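Local coordinates for protein putative glycoside hydrolase (Bacteroides thetaiotaomicron VPI-5482, PDB 3HBZ) that is a putative glycoside hydrolase of unproven activity that binds calcium and may play a role in carbohydrate metabolism, at residues E250-L255 / S263-S268; K294-E299 / G304-A309; D223-G228 / S233-I238; G132-G137 / D143-F148; P48-T53 / Q72-T77. One frame throughout, in Å; residues are numbered along the deposited sequence.

Contact 1: E250-L255 / S263-S268; sequences ESVPTL and SPNLVS
L255 and S263 meet inside the connection between the antiparallel strands 240-247 and 266-271, where a type I beta turn from S263 to L266 leads into the second strand. One methyl, CD2 of L255, lies 3.5 Å from S263 OG, while its other methyl, CD1, comes within 3.8 Å of CD2 of L266, so the leucine fork is filled from two positions of the turn. At the other end of the contact V252 and N265 approach from opposite directions: V252 CG2 sits 3.7 Å from N265 ND2, an apolar methyl against an amide whose polar partner is another group, the backbone O of E247. With an alanine here, the carbonyl of E247 would probably lose its side-chain donor and V252 the amide packed against it. The next shell fixes the turn. The backbone N of L266 bonds to S263 O at 3.0 Å, and just after it V267 and S268 both face M245 on strand 240-247, a classic beta bulge. S263 itself is turned with OG opposite its own backbone N (chi1 172°), which lets the hydroxyl accept from N265 N at 3.0 Å with an N-H...O angle of 155°, an ST turn.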
# COMPACT_ATOMS: atom_id res chain seq x y z
N GLU A 250 -10.82 13.55 -11.54
CA GLU A 250 -9.88 13.45 -12.62
C GLU A 250 -8.53 13.98 -12.19
O GLU A 250 -7.52 13.32 -12.42
CB GLU A 250 -10.41 14.21 -13.87
CG GLU A 250 -9.79 13.70 -15.17
CD GLU A 250 -10.16 14.56 -16.39
OE1 GLU A 250 -11.19 15.27 -16.35
OE2 GLU A 250 -9.40 14.51 -17.39
N SER A 251 -8.47 15.13 -11.51
CA SER A 251 -7.18 15.67 -11.04
C SER A 251 -6.63 15.04 -9.74
O SER A 251 -5.42 15.15 -9.47
CB SER A 251 -7.28 17.17 -10.86
OG SER A 251 -8.50 17.50 -10.24
N VAL A 252 -7.49 14.37 -8.95
CA VAL A 252 -7.05 13.79 -7.69
C VAL A 252 -7.52 12.35 -7.64
O VAL A 252 -8.62 12.06 -7.13
CB VAL A 252 -7.64 14.55 -6.48
CG1 VAL A 252 -7.01 13.99 -5.17
CG2 VAL A 252 -7.43 16.11 -6.60
N PRO A 253 -6.72 11.45 -8.24
CA PRO A 253 -7.07 10.02 -8.24
C PRO A 253 -6.64 9.32 -6.96
O PRO A 253 -7.10 8.20 -6.67
CB PRO A 253 -6.30 9.46 -9.45
CG PRO A 253 -5.15 10.44 -9.65
CD PRO A 253 -5.67 11.77 -9.25
N THR A 254 -5.72 9.96 -6.24
CA THR A 254 -5.18 9.44 -5.00
C THR A 254 -4.62 10.63 -4.20
O THR A 254 -4.43 11.71 -4.73
CB THR A 254 -4.06 8.45 -5.30
OG1 THR A 254 -3.68 7.85 -4.09
CG2 THR A 254 -2.82 9.17 -5.99
N LEU A 255 -4.41 10.43 -2.91
CA LEU A 255 -3.60 11.32 -2.09
C LEU A 255 -2.31 10.55 -1.85
O LEU A 255 -2.23 9.33 -2.17
CB LEU A 255 -4.31 11.63 -0.76
CG LEU A 255 -5.63 12.42 -0.94
CD1 LEU A 255 -6.18 12.90 0.40
CD2 LEU A 255 -5.43 13.63 -1.92
N SER A 263 -5.11 17.86 1.80
CA SER A 263 -5.81 18.02 0.53
C SER A 263 -7.21 18.58 0.70
O SER A 263 -7.95 18.11 1.53
CB SER A 263 -5.95 16.68 -0.19
OG SER A 263 -6.79 16.83 -1.33
N PRO A 264 -7.60 19.55 -0.12
CA PRO A 264 -8.99 20.05 -0.01
C PRO A 264 -10.02 18.97 -0.35
O PRO A 264 -11.19 19.14 -0.07
CB PRO A 264 -9.08 21.21 -1.02
CG PRO A 264 -7.72 21.38 -1.60
CD PRO A 264 -6.79 20.30 -1.11
N ASN A 265 -9.58 17.86 -0.95
CA ASN A 265 -10.51 16.76 -1.23
C ASN A 265 -10.86 15.92 -0.01
O ASN A 265 -11.78 15.07 -0.10
CB ASN A 265 -9.95 15.86 -2.36
CG ASN A 265 -10.02 16.55 -3.71
OD1 ASN A 265 -9.62 17.69 -3.81
ND2 ASN A 265 -10.60 15.89 -4.73
N LEU A 266 -10.13 16.10 1.09
CA LEU A 266 -10.39 15.30 2.33
C LEU A 266 -11.78 15.61 2.84
O LEU A 266 -12.21 16.77 2.80
CB LEU A 266 -9.37 15.65 3.42
CG LEU A 266 -8.02 14.97 3.22
CD1 LEU A 266 -6.95 15.67 4.03
CD2 LEU A 266 -8.07 13.47 3.61
N VAL A 267 -12.50 14.56 3.27
CA VAL A 267 -13.77 14.76 3.94
C VAL A 267 -13.74 14.32 5.41
O VAL A 267 -14.49 14.87 6.22
CB VAL A 267 -14.96 14.11 3.16
CG1 VAL A 267 -15.08 14.77 1.79
CG2 VAL A 267 -14.79 12.59 3.04
N SER A 268 -12.84 13.41 5.77
CA SER A 268 -12.83 12.82 7.10
C SER A 268 -11.43 12.30 7.45
O SER A 268 -10.68 11.85 6.57
CB SER A 268 -13.87 11.71 7.18
OG SER A 268 -13.96 11.20 8.48

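Contact 2: K294-E299 / G304-A309; sequences KYIDKE and GKYNVA
With CG of Y306 set beside its own backbone N and opposite the carbonyl carbon (chi1 -62°), the ring leaves strand 306-313 toward the loop 294-297, and its hydroxyl arrives at the backbone there. D297 N donates to Y306 OH over 2.9 Å, and the N-H...O angle of 173° makes the bond almost straight. A water lying in the ring plane at the edge makes a second link, 2.6 Å from Y306 OH and 3.0 Å from Y295 O, to which it donates. I296 CG2 makes an apolar contact, 4.0 Å from Y306 CE2, and the side chains of L301 and K300 of helix 298-303 also touch the ring. A phenylalanine in place of Y306 would probably leave the amide of D297 without its acceptor and the bridging water with one mate fewer. D297 points its own carboxylate elsewhere, OD2 accepting from the backbone N of K300. The same residue is therefore held at its amide by the strand and closes the first turn of the helix as N-cap, while G304, at positive phi, ends that helix in a Schellman motif: a short, doubly capped helix leading into a strand whose first residue reaches back to its start.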
# COMPACT_ATOMS: atom_id res chain seq x y z
N LYS A 294 -17.17 20.16 4.94
CA LYS A 294 -17.19 19.01 4.05
C LYS A 294 -18.44 18.16 4.34
O LYS A 294 -19.07 18.30 5.41
CB LYS A 294 -15.91 18.19 4.19
CG LYS A 294 -14.60 19.01 4.13
CD LYS A 294 -14.13 19.43 2.73
CE LYS A 294 -12.78 20.20 2.76
NZ LYS A 294 -11.58 19.43 3.30
N TYR A 295 -18.82 17.33 3.37
CA TYR A 295 -19.97 16.42 3.53
C TYR A 295 -19.83 15.19 2.64
O TYR A 295 -19.23 15.26 1.57
CB TYR A 295 -21.28 17.12 3.20
CG TYR A 295 -22.49 16.42 3.79
CD1 TYR A 295 -22.67 16.35 5.18
CD2 TYR A 295 -23.47 15.84 2.98
CE1 TYR A 295 -23.77 15.73 5.73
CE2 TYR A 295 -24.58 15.22 3.52
CZ TYR A 295 -24.73 15.17 4.91
OH TYR A 295 -25.83 14.55 5.47
N ILE A 296 -20.32 14.06 3.11
CA ILE A 296 -20.33 12.82 2.34
C ILE A 296 -21.64 12.73 1.58
O ILE A 296 -22.71 12.58 2.15
CB ILE A 296 -20.11 11.57 3.24
CG1 ILE A 296 -18.75 11.67 3.94
CG2 ILE A 296 -20.14 10.29 2.39
CD1 ILE A 296 -18.61 10.91 5.34
N ASP A 297 -21.56 12.88 0.27
CA ASP A 297 -22.76 12.84 -0.55
C ASP A 297 -23.15 11.39 -0.83
O ASP A 297 -22.31 10.62 -1.30
CB ASP A 297 -22.49 13.57 -1.86
CG ASP A 297 -23.68 13.56 -2.80
OD1 ASP A 297 -24.69 14.23 -2.49
OD2 ASP A 297 -23.63 12.93 -3.87
N LYS A 298 -24.42 11.05 -0.62
CA LYS A 298 -24.96 9.69 -0.74
C LYS A 298 -24.74 9.10 -2.12
O LYS A 298 -24.24 7.98 -2.25
CB LYS A 298 -26.47 9.64 -0.41
N GLU A 299 -25.11 9.85 -3.14
CA GLU A 299 -24.97 9.40 -4.52
C GLU A 299 -23.49 9.25 -4.94
O GLU A 299 -23.16 8.30 -5.65
CB GLU A 299 -25.72 10.32 -5.48
CG GLU A 299 -27.27 10.31 -5.30
N GLY A 304 -19.02 5.25 -5.79
CA GLY A 304 -17.61 4.96 -5.58
C GLY A 304 -16.65 6.13 -5.77
O GLY A 304 -15.46 5.91 -6.04
N LYS A 305 -17.15 7.35 -5.57
CA LYS A 305 -16.35 8.59 -5.69
C LYS A 305 -15.52 8.94 -4.45
O LYS A 305 -14.86 9.97 -4.44
CB LYS A 305 -17.27 9.79 -5.99
CG LYS A 305 -18.08 9.71 -7.27
CD LYS A 305 -17.20 9.52 -8.48
CE LYS A 305 -17.96 9.70 -9.81
NZ LYS A 305 -17.05 9.29 -10.92
N TYR A 306 -15.55 8.10 -3.41
CA TYR A 306 -14.71 8.33 -2.21
C TYR A 306 -13.78 7.17 -2.01
O TYR A 306 -14.15 6.01 -2.24
CB TYR A 306 -15.55 8.55 -0.92
CG TYR A 306 -16.46 9.76 -0.95
CD1 TYR A 306 -15.99 11.04 -0.66
CD2 TYR A 306 -17.80 9.63 -1.26
CE1 TYR A 306 -16.81 12.15 -0.70
CE2 TYR A 306 -18.64 10.74 -1.29
CZ TYR A 306 -18.14 12.00 -1.01
OH TYR A 306 -18.98 13.09 -1.06
N ASN A 307 -12.55 7.49 -1.59
CA ASN A 307 -11.59 6.52 -1.19
C ASN A 307 -11.33 6.64 0.28
O ASN A 307 -11.40 7.74 0.87
CB ASN A 307 -10.24 6.77 -1.90
CG ASN A 307 -10.22 6.30 -3.34
OD1 ASN A 307 -11.24 5.88 -3.89
ND2 ASN A 307 -9.02 6.39 -3.96
N VAL A 308 -10.93 5.52 0.86
CA VAL A 308 -10.46 5.48 2.22
C VAL A 308 -9.08 4.89 2.20
O VAL A 308 -8.81 3.95 1.43
CB VAL A 308 -11.39 4.63 3.14
CG1 VAL A 308 -10.66 4.37 4.48
CG2 VAL A 308 -12.72 5.40 3.39
N ALA A 309 -8.20 5.45 3.04
CA ALA A 309 -6.90 4.86 3.37
C ALA A 309 -6.77 4.67 4.87
O ALA A 309 -7.25 5.50 5.66
CB ALA A 309 -5.74 5.78 2.87
O HOH W 1 -17.85 15.41 -1.04

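Contact 3: D223-G228 / S233-I238; sequences DQFTEG and SGKRDI
F225 lays one face of its ring against the aliphatic chain of K235. K235 CD stands 4.0 Å from the ring centroid and 27° off the ring normal, the geometry of a CH-pi contact, and K235 CB follows over the same face nearer the rim. The lysine can run along the ring because its chain is extended beyond CG. The ring is brought there by a first torsion that puts CG opposite the backbone N of F225 (chi1 -164°). D237 meets the ring differently: its N lies at the edge, near the ring plane, 3.7 Å from F225 CD2, and its carboxylate is turned 89° from the ring, with OD1 3.8 Å from CE2. Beyond the phenylalanine, K235 NZ reaches E227 OE2 at 3.6 Å, a long salt bridge, and finds a second acid in E317, so the ammonium is likely to be stabilised by two carboxylates. On the other flank, one water joins the segments, donating to D223 OD1 and accepting from R236 NH1, each at 2.7 Å, while R236 NE is paired with E277. The buried D237 has its OD2 gripped by three hydrogen-bonding partners, S315 OG, S327 OG and the backbone N of A324. Segment 223-228 carries strand 225-227, which pairs antiparallel with 230-231 as a hairpin beyond strand 210-220, and the loop 233-238 returns from it past Y219 of that strand and into strand 240-247.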
# COMPACT_ATOMS: atom_id res chain seq x y z
N ASP A 223 16.24 3.68 20.59
CA ASP A 223 17.14 4.33 21.58
C ASP A 223 17.56 5.75 21.24
O ASP A 223 17.62 6.59 22.10
CB ASP A 223 18.43 3.50 21.73
CG ASP A 223 18.19 2.11 22.34
OD1 ASP A 223 17.16 1.89 23.01
OD2 ASP A 223 19.07 1.23 22.15
N GLN A 224 17.83 6.01 19.97
CA GLN A 224 18.43 7.26 19.56
C GLN A 224 17.65 7.87 18.42
O GLN A 224 17.63 7.36 17.30
CB GLN A 224 19.89 7.00 19.14
CG GLN A 224 20.67 8.24 18.68
CD GLN A 224 20.69 9.35 19.73
OE1 GLN A 224 21.32 9.22 20.80
NE2 GLN A 224 20.00 10.46 19.44
N PHE A 225 16.94 8.94 18.72
CA PHE A 225 16.23 9.67 17.73
C PHE A 225 17.21 10.44 16.86
O PHE A 225 18.15 11.07 17.38
CB PHE A 225 15.29 10.66 18.41
CG PHE A 225 14.24 11.21 17.50
CD1 PHE A 225 14.48 12.34 16.72
CD2 PHE A 225 12.98 10.63 17.47
CE1 PHE A 225 13.48 12.84 15.87
CE2 PHE A 225 11.98 11.13 16.64
CZ PHE A 225 12.23 12.25 15.84
N THR A 226 17.00 10.38 15.54
CA THR A 226 17.80 11.15 14.60
C THR A 226 16.90 12.01 13.68
O THR A 226 15.77 11.67 13.38
CB THR A 226 18.77 10.26 13.74
OG1 THR A 226 18.05 9.24 13.04
CG2 THR A 226 19.86 9.57 14.62
N GLU A 227 17.46 13.13 13.24
CA GLU A 227 16.82 14.03 12.31
C GLU A 227 17.73 14.16 11.11
O GLU A 227 18.85 14.69 11.21
CB GLU A 227 16.59 15.39 13.00
CG GLU A 227 15.30 15.41 13.74
CD GLU A 227 15.00 16.70 14.49
OE1 GLU A 227 15.88 17.60 14.54
OE2 GLU A 227 13.89 16.77 15.06
N GLY A 228 17.30 13.59 9.99
CA GLY A 228 18.12 13.57 8.78
C GLY A 228 19.48 12.96 9.03
O GLY A 228 20.49 13.44 8.52
N SER A 233 18.84 15.01 21.13
CA SER A 233 18.80 14.56 22.53
C SER A 233 17.44 14.71 23.21
O SER A 233 17.08 13.92 24.10
CB SER A 233 19.83 15.34 23.35
OG SER A 233 19.60 16.74 23.23
N GLY A 234 16.66 15.72 22.82
CA GLY A 234 15.41 15.99 23.54
C GLY A 234 14.18 15.19 23.13
O GLY A 234 13.07 15.49 23.59
N LYS A 235 14.35 14.17 22.28
CA LYS A 235 13.21 13.64 21.53
C LYS A 235 13.06 12.12 21.68
O LYS A 235 14.04 11.41 21.75
CB LYS A 235 13.30 14.07 20.06
CG LYS A 235 11.95 14.63 19.52
CD LYS A 235 12.03 15.28 18.13
CE LYS A 235 10.61 15.41 17.52
NZ LYS A 235 10.63 15.70 16.05
N ARG A 236 11.82 11.65 21.77
CA ARG A 236 11.54 10.22 21.81
C ARG A 236 10.61 9.90 20.63
O ARG A 236 9.73 10.68 20.32
CB ARG A 236 10.97 9.84 23.15
CG ARG A 236 11.03 8.36 23.46
CD ARG A 236 12.26 7.91 24.29
NE ARG A 236 12.08 6.47 24.53
CZ ARG A 236 12.97 5.49 24.36
NH1 ARG A 236 14.24 5.71 24.05
NH2 ARG A 236 12.57 4.25 24.56
N ASP A 237 10.88 8.81 19.91
CA ASP A 237 10.08 8.50 18.73
C ASP A 237 8.66 8.10 19.16
O ASP A 237 8.43 7.76 20.33
CB ASP A 237 10.76 7.37 17.94
CG ASP A 237 10.43 7.37 16.44
OD1 ASP A 237 9.64 8.23 15.95
OD2 ASP A 237 10.97 6.45 15.75
N ILE A 238 7.71 8.19 18.23
CA ILE A 238 6.36 7.70 18.46
C ILE A 238 5.82 7.22 17.13
O ILE A 238 6.27 7.68 16.07
CB ILE A 238 5.42 8.78 19.12
CG1 ILE A 238 4.17 8.17 19.79
CG2 ILE A 238 5.03 9.91 18.08
CD1 ILE A 238 4.45 7.03 20.85
O HOH W 2 15.76 3.53 24.61

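Contact 4: G132-G137 / D143-F148; sequences GYAMTG and DDYPTF
Y133, Y145 and P146 account for most of the surface lost between helix 130-134 and the approach to strand 147-150. Y133 turns its ring toward the second segment with CG opposite its backbone N (chi1 -165°), and the pyrrolidine of P146 lies over one face: CD is 3.9 Å from the ring centroid and 28° off the normal, a CH-pi contact. T136 OG1 stands above the opposite face, so the ring is sandwiched between a proline and a hydroxyl. The edge of Y133 is directed at the face of Y145 in an offset edge-to-face pair, with centroids 5.9 Å apart and planes at 64°. Y145 also reaches A134, whose CB lies 3.6 Å from Y145 OH. At the far end of Y133 the phenol is held by polar partners: a water donates to Y133 OH at 2.8 Å and to D144 O at 2.6 Å, and S165 O gives the hydroxyl a direct partner on strand 158-165. T136 OG1 in turn bonds to Y133 O over 2.6 Å, in the carbonyl plane, and T136 N bonds to the same oxygen, which fastens the type I turn A134 to G137. R164 and A178 of two adjacent strands complete the surroundings of Y133. The arrangement is a buried aromatic-proline cluster by which helix 130-134 and this turn pack on the antiparallel strands 158-165 and 177-183.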
# COMPACT_ATOMS: atom_id res chain seq x y z
N GLY A 132 10.86 -0.09 -2.09
CA GLY A 132 11.79 1.02 -2.00
C GLY A 132 13.00 0.61 -1.18
O GLY A 132 14.13 0.91 -1.57
N TYR A 133 12.77 0.00 -0.02
CA TYR A 133 13.88 -0.44 0.83
C TYR A 133 14.86 -1.41 0.14
O TYR A 133 16.08 -1.40 0.40
CB TYR A 133 13.37 -1.03 2.14
CG TYR A 133 14.46 -1.18 3.23
CD1 TYR A 133 14.97 -0.08 3.86
CD2 TYR A 133 14.92 -2.42 3.63
CE1 TYR A 133 16.00 -0.18 4.85
CE2 TYR A 133 15.89 -2.56 4.64
CZ TYR A 133 16.45 -1.43 5.23
OH TYR A 133 17.43 -1.56 6.19
N ALA A 134 14.33 -2.27 -0.71
CA ALA A 134 15.14 -3.20 -1.48
C ALA A 134 16.21 -2.48 -2.28
O ALA A 134 17.33 -3.00 -2.48
CB ALA A 134 14.23 -4.05 -2.43
N MSE A 135 15.89 -1.25 -2.70
CA MSE A 135 16.79 -0.45 -3.52
C MSE A 135 17.97 0.10 -2.74
O MSE A 135 18.93 0.53 -3.36
CB MSE A 135 16.03 0.71 -4.21
CG MSE A 135 15.02 0.24 -5.22
SE MSE A 135 13.98 1.77 -5.88
CE MSE A 135 15.33 2.77 -6.75
N THR A 136 17.95 0.02 -1.40
CA THR A 136 19.10 0.49 -0.57
C THR A 136 20.22 -0.52 -0.54
O THR A 136 21.32 -0.23 -0.06
CB THR A 136 18.68 0.69 0.90
OG1 THR A 136 18.34 -0.58 1.47
CG2 THR A 136 17.46 1.68 1.01
N GLY A 137 19.91 -1.75 -0.96
CA GLY A 137 20.87 -2.86 -0.90
C GLY A 137 21.07 -3.48 0.48
O GLY A 137 21.89 -4.38 0.63
N ASP A 143 12.71 -10.67 6.75
CA ASP A 143 12.77 -10.12 8.13
C ASP A 143 13.66 -8.90 8.34
O ASP A 143 13.67 -8.33 9.44
CB ASP A 143 13.24 -11.24 9.10
CG ASP A 143 12.06 -12.04 9.62
OD1 ASP A 143 10.93 -11.82 9.09
OD2 ASP A 143 12.24 -12.83 10.58
N ASP A 144 14.42 -8.51 7.32
CA ASP A 144 15.30 -7.36 7.42
C ASP A 144 14.60 -6.08 6.92
O ASP A 144 15.15 -4.97 7.02
CB ASP A 144 16.56 -7.59 6.58
CG ASP A 144 17.43 -8.75 7.06
OD1 ASP A 144 17.39 -9.10 8.26
OD2 ASP A 144 18.17 -9.29 6.20
N TYR A 145 13.42 -6.22 6.34
CA TYR A 145 12.70 -5.07 5.83
C TYR A 145 11.96 -4.30 6.96
O TYR A 145 11.80 -4.81 8.08
CB TYR A 145 11.69 -5.50 4.79
CG TYR A 145 12.29 -5.87 3.46
CD1 TYR A 145 12.95 -7.08 3.28
CD2 TYR A 145 12.18 -5.01 2.34
CE1 TYR A 145 13.50 -7.42 2.05
CE2 TYR A 145 12.74 -5.33 1.11
CZ TYR A 145 13.41 -6.52 0.97
OH TYR A 145 13.93 -6.85 -0.26
N PRO A 146 11.54 -3.06 6.67
CA PRO A 146 10.81 -2.28 7.67
C PRO A 146 9.42 -2.84 7.99
O PRO A 146 8.89 -2.59 9.10
CB PRO A 146 10.69 -0.89 7.01
CG PRO A 146 11.87 -0.84 6.05
CD PRO A 146 11.88 -2.26 5.47
N THR A 147 8.87 -3.61 7.07
CA THR A 147 7.52 -4.11 7.18
C THR A 147 7.58 -5.64 7.03
O THR A 147 7.97 -6.14 5.97
CB THR A 147 6.66 -3.51 6.12
OG1 THR A 147 6.64 -2.09 6.25
CG2 THR A 147 5.18 -4.06 6.21
N PHE A 148 7.23 -6.37 8.10
CA PHE A 148 7.22 -7.84 8.06
C PHE A 148 6.17 -8.42 8.96
O PHE A 148 5.44 -7.70 9.64
CB PHE A 148 8.61 -8.43 8.39
CG PHE A 148 9.14 -8.04 9.78
CD1 PHE A 148 9.76 -6.81 9.99
CD2 PHE A 148 9.05 -8.92 10.85
CE1 PHE A 148 10.25 -6.45 11.22
CE2 PHE A 148 9.53 -8.57 12.10
CZ PHE A 148 10.15 -7.34 12.29
O HOH W 3 17.53 -4.05 7.51

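Contact 5: P48-T53 / Q72-T77; sequences PEFTLT and QQYTVT
F50 drives the edge of its ring into the face of Y74. The planes stand at 75° and the centroids are 5.0 Å apart, which defines a T-shaped (edge-to-face) pair; the closest atoms are F50 CE2 and Y74 CE2 at 3.5 Å. Both side chains leave their strands with CG beside the backbone N (chi1 -49° for F50, -62° for Y74), and both aim at the opposing strand. P48 adds to the phenol end, its CG 3.6 Å from Y74 OH. There a water serves both segments: it donates to P48 O at 2.9 Å and accepts from Y74 OH at 2.8 Å. L52 and V76 lie alongside each other, pointing opposite ways, CD2 of L52 meeting CG2 of V76 at a loose 4.2 Å. R66 makes a cation-pi contact with the Y74 ring, and I58 touches F50, Y74 and V76. P48, before the strand, and F50 and L52 on it face inward alternately, as Y74 and V76 do on 72-77, and direct backbone pairing is absent, with 8.3 Å between the CA atoms of L52 and V76. This is the face-to-face packing of two beta sheets, the pair 12-16 and 49-52 against the mixed sheet containing 72-77.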
# COMPACT_ATOMS: atom_id res chain seq x y z
N PRO A 48 -8.68 -7.77 -20.75
CA PRO A 48 -7.70 -6.71 -20.52
C PRO A 48 -6.83 -6.42 -21.75
O PRO A 48 -6.38 -7.35 -22.46
CB PRO A 48 -6.85 -7.24 -19.35
CG PRO A 48 -7.55 -8.48 -18.82
CD PRO A 48 -8.51 -8.93 -19.84
N GLU A 49 -6.61 -5.13 -22.01
CA GLU A 49 -5.67 -4.69 -23.06
C GLU A 49 -4.49 -3.96 -22.44
O GLU A 49 -4.65 -3.19 -21.49
CB GLU A 49 -6.35 -3.79 -24.08
CG GLU A 49 -7.29 -4.55 -24.92
CD GLU A 49 -8.02 -3.69 -25.89
OE1 GLU A 49 -7.69 -2.48 -25.99
OE2 GLU A 49 -8.95 -4.24 -26.52
N PHE A 50 -3.30 -4.24 -22.96
CA PHE A 50 -2.07 -3.77 -22.35
C PHE A 50 -1.30 -2.88 -23.34
O PHE A 50 -1.46 -2.97 -24.57
CB PHE A 50 -1.17 -4.94 -21.93
CG PHE A 50 -1.89 -6.00 -21.14
CD1 PHE A 50 -2.17 -5.79 -19.79
CD2 PHE A 50 -2.37 -7.15 -21.75
CE1 PHE A 50 -2.88 -6.75 -19.05
CE2 PHE A 50 -3.06 -8.12 -21.01
CZ PHE A 50 -3.30 -7.92 -19.66
N THR A 51 -0.46 -2.01 -22.78
CA THR A 51 0.65 -1.49 -23.53
C THR A 51 1.90 -2.19 -23.01
O THR A 51 1.93 -2.63 -21.84
CB THR A 51 0.77 0.03 -23.45
OG1 THR A 51 0.95 0.42 -22.08
CG2 THR A 51 -0.49 0.73 -24.07
N LEU A 52 2.90 -2.32 -23.89
CA LEU A 52 4.12 -3.06 -23.60
C LEU A 52 5.33 -2.26 -23.97
O LEU A 52 5.28 -1.29 -24.74
CB LEU A 52 4.18 -4.37 -24.41
CG LEU A 52 3.06 -5.40 -24.31
CD1 LEU A 52 3.28 -6.51 -25.41
CD2 LEU A 52 2.94 -5.98 -22.86
N THR A 53 6.45 -2.69 -23.41
CA THR A 53 7.78 -2.27 -23.88
C THR A 53 7.87 -2.45 -25.40
O THR A 53 7.56 -3.54 -25.92
CB THR A 53 8.85 -3.19 -23.25
OG1 THR A 53 8.70 -3.14 -21.82
CG2 THR A 53 10.32 -2.79 -23.72
N GLN A 72 -5.06 -14.85 -13.51
CA GLN A 72 -4.65 -15.41 -14.78
C GLN A 72 -3.26 -14.90 -15.07
O GLN A 72 -2.97 -13.73 -14.79
CB GLN A 72 -5.59 -14.90 -15.88
CG GLN A 72 -7.01 -15.35 -15.73
CD GLN A 72 -7.13 -16.85 -15.85
OE1 GLN A 72 -6.64 -17.44 -16.80
NE2 GLN A 72 -7.75 -17.47 -14.88
N GLN A 73 -2.41 -15.77 -15.60
CA GLN A 73 -1.03 -15.42 -15.91
C GLN A 73 -0.82 -15.11 -17.39
O GLN A 73 -1.37 -15.76 -18.28
CB GLN A 73 -0.08 -16.57 -15.54
CG GLN A 73 -0.04 -16.91 -14.05
CD GLN A 73 1.13 -17.78 -13.70
OE1 GLN A 73 1.93 -18.13 -14.56
NE2 GLN A 73 1.25 -18.12 -12.43
N TYR A 74 0.02 -14.12 -17.64
CA TYR A 74 0.49 -13.77 -18.96
C TYR A 74 2.01 -13.72 -18.96
O TYR A 74 2.62 -13.31 -17.97
CB TYR A 74 0.03 -12.35 -19.35
CG TYR A 74 -1.47 -12.11 -19.45
CD1 TYR A 74 -2.27 -12.03 -18.33
CD2 TYR A 74 -2.09 -11.90 -20.69
CE1 TYR A 74 -3.64 -11.76 -18.41
CE2 TYR A 74 -3.45 -11.63 -20.79
CZ TYR A 74 -4.22 -11.55 -19.65
OH TYR A 74 -5.56 -11.30 -19.74
N THR A 75 2.61 -14.09 -20.08
CA THR A 75 4.06 -13.97 -20.25
C THR A 75 4.40 -12.94 -21.33
O THR A 75 3.93 -13.03 -22.45
CB THR A 75 4.65 -15.38 -20.61
OG1 THR A 75 4.42 -16.23 -19.50
CG2 THR A 75 6.14 -15.35 -20.89
N VAL A 76 5.27 -12.01 -20.98
CA VAL A 76 5.80 -11.00 -21.87
C VAL A 76 7.21 -11.46 -22.24
O VAL A 76 8.02 -11.80 -21.38
CB VAL A 76 5.84 -9.65 -21.20
CG1 VAL A 76 6.41 -8.60 -22.12
CG2 VAL A 76 4.42 -9.23 -20.71
N THR A 77 7.47 -11.50 -23.55
CA THR A 77 8.76 -11.81 -24.09
C THR A 77 9.30 -10.58 -24.76
O THR A 77 8.59 -9.95 -25.56
CB THR A 77 8.65 -12.93 -25.14
OG1 THR A 77 8.02 -14.06 -24.53
CG2 THR A 77 10.05 -13.29 -25.70
O HOH W 4 -6.34 -10.19 -22.21

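How the contacts relate
From the N terminus, contact 5 closes first, spanning 18 residues and joining two separate small sheets near the first calcium site. Contact 4 follows, with five residues between its segments, in the connection from helix 130-134 to strand 147-150. Contact 3 then closes the hairpin excursion between strands 210-220 and 240-247, contact 1 the connection from 240-247 to 266-271, and contact 2 the short helix before strand 306-313. All five are in series; none encloses or crosses another. Contacts 1 and 2 alone touch, their centres 10 Å apart, through K294 NZ and L266 O at 2.8 Å; contact 4 lies across the chain's centre from both. Contacts 3 and 5 are farthest apart, with centres about 46 Å from each other.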